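Pyruvate kinase (PDB 6QXL) forms a homotetramer that binds glucose-6-phosphate and probably catalyses the last step of glycolysis, making pyruvate and ATP from phosphoenolpyruvate and ADP. Local coordinates at residues Q87-A99 / T104-V116. Residues are numbered along the deposited sequence; the frame is centred on the assembly and turned at random.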
loop_
_atom_site.group_PDB
_atom_site.type_symbol
_atom_site.label_atom_id
_atom_site.label_comp_id
_atom_site.label_asym_id
_atom_site.label_seq_id
_atom_site.Cartn_x
_atom_site.Cartn_y
_atom_site.Cartn_z
ATOM N N GLN A 87 -38.457 41.182 1.764
ATOM C CA GLN A 87 -37.414 41.654 0.868
ATOM C C GLN A 87 -36.141 41.942 1.663
ATOM O O GLN A 87 -36.170 42.258 2.853
ATOM C CB GLN A 87 -37.860 42.891 0.138
ATOM C CG GLN A 87 -39.078 42.652 -0.728
ATOM C CD GLN A 87 -39.413 43.859 -1.577
ATOM O OE1 GLN A 87 -38.541 44.636 -2.036
ATOM N NE2 GLN A 87 -40.717 44.033 -1.837
ATOM N N VAL A 88 -35.022 41.869 0.960
ATOM C CA VAL A 88 -33.738 42.151 1.563
ATOM C C VAL A 88 -33.773 43.559 2.160
ATOM O O VAL A 88 -34.295 44.481 1.551
ATOM C CB VAL A 88 -32.588 42.016 0.537
ATOM C CG1 VAL A 88 -31.242 42.327 1.214
ATOM C CG2 VAL A 88 -32.609 40.582 -0.051
ATOM N N GLY A 89 -33.267 43.693 3.389
ATOM C CA GLY A 89 -33.235 44.970 4.088
ATOM C C GLY A 89 -34.430 45.237 4.979
ATOM O O GLY A 89 -34.348 46.101 5.860
ATOM N N ASP A 90 -35.526 44.494 4.792
ATOM C CA ASP A 90 -36.696 44.628 5.647
ATOM C C ASP A 90 -36.365 44.308 7.100
ATOM O O ASP A 90 -35.419 43.576 7.405
ATOM C CB ASP A 90 -37.840 43.700 5.209
ATOM C CG ASP A 90 -38.481 44.115 3.887
ATOM O OD1 ASP A 90 -37.940 45.044 3.239
ATOM O OD2 ASP A 90 -39.495 43.488 3.491
ATOM N N LYS A 91 -37.162 44.867 8.001
ATOM C CA LYS A 91 -37.041 44.612 9.425
ATOM C C LYS A 91 -38.118 43.631 9.841
ATOM O O LYS A 91 -39.242 43.650 9.312
ATOM C CB LYS A 91 -37.191 45.890 10.214
ATOM C CG LYS A 91 -36.202 46.984 9.828
ATOM C CD LYS A 91 -34.730 46.614 10.032
ATOM C CE LYS A 91 -33.934 47.922 9.853
ATOM N NZ LYS A 91 -32.515 47.588 9.881
ATOM N N PHE A 92 -37.769 42.744 10.763
ATOM C CA PHE A 92 -38.684 41.705 11.178
ATOM C C PHE A 92 -38.374 41.258 12.594
ATOM O O PHE A 92 -37.219 41.261 13.008
ATOM C CB PHE A 92 -38.646 40.533 10.206
ATOM C CG PHE A 92 -39.779 39.586 10.358
ATOM C CD1 PHE A 92 -41.012 39.916 9.827
ATOM C CD2 PHE A 92 -39.643 38.396 11.062
ATOM C CE1 PHE A 92 -42.107 39.057 9.995
ATOM C CE2 PHE A 92 -40.716 37.538 11.223
ATOM C CZ PHE A 92 -41.955 37.871 10.680
ATOM N N ARG A 93 -39.415 40.861 13.317
ATOM C CA ARG A 93 -39.286 40.533 14.728
ATOM C C ARG A 93 -39.898 39.192 15.065
ATOM O O ARG A 93 -40.953 38.825 14.538
ATOM C CB ARG A 93 -39.986 41.600 15.579
ATOM C CG ARG A 93 -39.293 42.933 15.619
ATOM C CD ARG A 93 -40.057 43.916 16.508
ATOM N NE ARG A 93 -41.391 44.237 16.036
ATOM C CZ ARG A 93 -42.541 44.100 16.740
ATOM N NH1 ARG A 93 -42.557 43.560 17.942
ATOM N NH2 ARG A 93 -43.689 44.458 16.215
ATOM N N PHE A 94 -39.235 38.496 15.981
ATOM C CA PHE A 94 -39.737 37.262 16.558
ATOM C C PHE A 94 -40.027 37.553 18.038
ATOM O O PHE A 94 -39.101 37.910 18.764
ATOM C CB PHE A 94 -38.701 36.162 16.427
ATOM C CG PHE A 94 -38.289 35.885 15.015
ATOM C CD1 PHE A 94 -39.070 35.094 14.200
ATOM C CD2 PHE A 94 -37.122 36.431 14.491
ATOM C CE1 PHE A 94 -38.713 34.861 12.898
ATOM C CE2 PHE A 94 -36.778 36.189 13.164
ATOM C CZ PHE A 94 -37.582 35.396 12.381
ATOM N N SER A 95 -41.296 37.406 18.461
ATOM C CA SER A 95 -41.679 37.849 19.795
ATOM C C SER A 95 -42.437 36.789 20.556
ATOM O O SER A 95 -43.486 36.254 20.061
ATOM C CB SER A 95 -42.542 39.137 19.751
ATOM O OG SER A 95 -42.876 39.575 21.063
ATOM N N THR A 96 -42.029 36.547 21.786
ATOM C CA THR A 96 -42.749 35.646 22.672
ATOM C C THR A 96 -44.007 36.261 23.216
ATOM O O THR A 96 -44.899 35.547 23.654
ATOM C CB THR A 96 -41.861 35.212 23.863
ATOM O OG1 THR A 96 -41.459 36.355 24.569
ATOM C CG2 THR A 96 -40.627 34.419 23.363
ATOM N N SER A 97 -44.140 37.567 23.173
ATOM C CA SER A 97 -45.345 38.250 23.665
ATOM C C SER A 97 -46.336 38.602 22.531
ATOM O O SER A 97 -47.440 39.060 22.768
ATOM C CB SER A 97 -44.936 39.482 24.520
ATOM O OG SER A 97 -44.267 40.406 23.777
ATOM N N HIS A 98 -45.974 38.425 21.265
ATOM C CA HIS A 98 -46.885 38.483 20.161
ATOM C C HIS A 98 -47.830 37.306 20.034
ATOM O O HIS A 98 -47.439 36.158 20.186
ATOM C CB HIS A 98 -46.181 38.748 18.854
ATOM C CG HIS A 98 -47.106 39.335 17.816
ATOM N ND1 HIS A 98 -47.299 40.702 17.717
ATOM C CD2 HIS A 98 -47.827 38.768 16.822
ATOM C CE1 HIS A 98 -48.104 40.955 16.710
ATOM N NE2 HIS A 98 -48.430 39.808 16.147
ATOM N N ALA A 99 -49.089 37.603 19.768
ATOM C CA ALA A 99 -50.147 36.549 19.698
ATOM C C ALA A 99 -49.810 35.554 18.556
ATOM O O ALA A 99 -49.398 35.938 17.451
ATOM C CB ALA A 99 -51.503 37.188 19.481
ATOM N N THR A 104 -47.842 39.354 11.357
ATOM C CA THR A 104 -47.979 40.389 10.355
ATOM C C THR A 104 -46.728 40.443 9.517
ATOM O O THR A 104 -45.832 39.620 9.655
ATOM C CB THR A 104 -48.185 41.763 11.032
ATOM O OG1 THR A 104 -46.931 42.211 11.577
ATOM C CG2 THR A 104 -49.253 41.664 12.118
ATOM N N GLN A 105 -46.663 41.436 8.646
ATOM C CA GLN A 105 -45.498 41.702 7.825
ATOM C C GLN A 105 -44.275 42.145 8.636
ATOM O O GLN A 105 -43.168 42.165 8.108
ATOM C CB GLN A 105 -45.929 42.826 6.831
ATOM C CG GLN A 105 -44.886 43.314 5.841
ATOM C CD GLN A 105 -44.630 42.333 4.730
ATOM O OE1 GLN A 105 -45.536 41.565 4.268
ATOM N NE2 GLN A 105 -43.373 42.303 4.281
ATOM N N GLU A 106 -44.471 42.521 9.910
ATOM C CA GLU A 106 -43.395 43.048 10.731
ATOM C C GLU A 106 -43.000 42.169 11.909
ATOM O O GLU A 106 -41.889 42.306 12.452
ATOM C CB GLU A 106 -43.755 44.418 11.265
ATOM C CG GLU A 106 -43.998 45.473 10.195
ATOM C CD GLU A 106 -44.750 46.682 10.738
ATOM O OE1 GLU A 106 -44.257 47.170 11.776
ATOM O OE2 GLU A 106 -45.816 47.119 10.173
ATOM N N VAL A 107 -43.881 41.268 12.340
ATOM C CA VAL A 107 -43.613 40.458 13.506
ATOM C C VAL A 107 -44.418 39.178 13.453
ATOM O O VAL A 107 -45.537 39.170 12.946
ATOM C CB VAL A 107 -43.924 41.242 14.829
ATOM C CG1 VAL A 107 -45.387 41.661 14.882
ATOM C CG2 VAL A 107 -43.574 40.413 16.040
ATOM N N VAL A 108 -43.846 38.115 14.015
ATOM C CA VAL A 108 -44.560 36.865 14.248
ATOM C C VAL A 108 -44.212 36.382 15.652
ATOM O O VAL A 108 -43.150 36.701 16.193
ATOM C CB VAL A 108 -44.210 35.790 13.185
ATOM C CG1 VAL A 108 -42.748 35.320 13.314
ATOM C CG2 VAL A 108 -45.157 34.591 13.263
ATOM N N GLY A 109 -45.122 35.629 16.234
ATOM C CA GLY A 109 -44.908 35.026 17.517
ATOM C C GLY A 109 -44.105 33.760 17.469
ATOM O O GLY A 109 -43.875 33.208 16.393
ATOM N N ILE A 110 -43.641 33.314 18.628
ATOM C CA ILE A 110 -42.908 32.062 18.720
ATOM C C ILE A 110 -43.128 31.468 20.117
ATOM O O ILE A 110 -43.049 32.195 21.160
ATOM C CB ILE A 110 -41.432 32.323 18.509
ATOM C CG1 ILE A 110 -41.032 33.533 19.380
ATOM C CG2 ILE A 110 -40.961 32.461 17.106
ATOM C CD1 ILE A 110 -39.566 33.860 19.527
ATOM N N ASP A 111 -43.447 30.169 20.116
ATOM C CA ASP A 111 -43.755 29.517 21.408
ATOM C C ASP A 111 -42.540 28.951 22.156
ATOM O O ASP A 111 -42.655 28.053 22.920
ATOM C CB ASP A 111 -44.790 28.424 21.192
ATOM C CG ASP A 111 -45.549 28.080 22.463
ATOM O OD1 ASP A 111 -45.481 28.821 23.493
ATOM O OD2 ASP A 111 -46.237 27.042 22.409
ATOM N N TYR A 112 -41.333 29.568 21.984
ATOM C CA TYR A 112 -40.123 29.040 22.505
ATOM C C TYR A 112 -39.278 30.148 23.164
ATOM O O TYR A 112 -38.505 30.849 22.520
ATOM C CB TYR A 112 -39.323 28.355 21.429
ATOM C CG TYR A 112 -40.012 27.257 20.704
ATOM C CD1 TYR A 112 -41.012 27.541 19.797
ATOM C CD2 TYR A 112 -39.688 25.934 20.943
ATOM C CE1 TYR A 112 -41.713 26.525 19.141
ATOM C CE2 TYR A 112 -40.358 24.902 20.310
ATOM C CZ TYR A 112 -41.325 25.201 19.374
ATOM O OH TYR A 112 -41.981 24.188 18.758
ATOM N N PRO A 113 -39.439 30.306 24.497
ATOM C CA PRO A 113 -38.767 31.405 25.174
ATOM C C PRO A 113 -37.241 31.362 25.105
ATOM O O PRO A 113 -36.641 32.435 24.877
ATOM C CB PRO A 113 -39.209 31.236 26.628
ATOM C CG PRO A 113 -40.479 30.515 26.558
ATOM C CD PRO A 113 -40.373 29.607 25.392
ATOM N N ASP A 114 -36.635 30.172 25.264
ATOM C CA ASP A 114 -35.182 30.095 25.142
ATOM C C ASP A 114 -34.524 30.459 23.765
ATOM O O ASP A 114 -33.430 30.968 23.802
ATOM C CB ASP A 114 -34.607 28.741 25.450
ATOM C CG ASP A 114 -34.952 28.213 26.868
ATOM O OD1 ASP A 114 -34.845 29.002 27.813
ATOM O OD2 ASP A 114 -35.301 27.027 26.987
ATOM N N LEU A 115 -35.358 30.596 22.740
ATOM C CA LEU A 115 -34.850 31.144 21.469
ATOM C C LEU A 115 -34.232 32.548 21.671
ATOM O O LEU A 115 -33.123 32.836 21.212
ATOM C CB LEU A 115 -35.935 31.256 20.436
ATOM C CG LEU A 115 -35.446 31.751 19.063
ATOM C CD1 LEU A 115 -34.455 30.798 18.370
ATOM C CD2 LEU A 115 -36.597 31.917 18.079
ATOM N N VAL A 116 -34.949 33.389 22.355
ATOM C CA VAL A 116 -34.534 34.761 22.571
ATOM C C VAL A 116 -33.386 34.860 23.573
ATOM O O VAL A 116 -32.546 35.770 23.465
ATOM C CB VAL A 116 -35.734 35.628 23.053
ATOM C CG1 VAL A 116 -35.336 37.022 23.514
ATOM C CG2 VAL A 116 -36.820 35.725 22.014
HETATM O O HOH W 1 -47.959 35.260 15.572
#
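Strands 91-95 and 107-109 run parallel, 18° apart, and backbone bonds pair Arg93 with Glu106 and Val108, and Ser95 with Val108. Arg93 N gives its hydrogen to Glu106 O, and Val108 N to Arg93 O at 3.0 Å. Ser95 N binds Val108 O in the carbonyl plane. A weak hydrogen bond, Ile110 N to Ser95 O at 3.3 Å, continues the pairing. On one face of the sheet, Val107 sits between two flat groups. Its CB lies over a face of the Arg93 guanidinium, 3.5 Å from NH2. Its CG1 makes a CH-pi contact with the His98 ring, 3.6 Å from the centroid. CG of His98 is anti to the backbone N (chi1 -158°), which turns one face of the ring onto Val107. Arg93 NH1 makes a salt bridge with Glu143, and His98 NE2 bonds Ala102 O. On the other face, Val108 CG1 meets the Phe92 ring at its edge, 3.7 Å from CE2, and lies 3.8 Å from Phe94 CD1. Ile76 and Met134 add to this apolar cluster. Strand 107-109 ends the mixed sheet within this chain, in the beta-rich B domain that pyruvate kinases carry as an insertion in the TIM barrel.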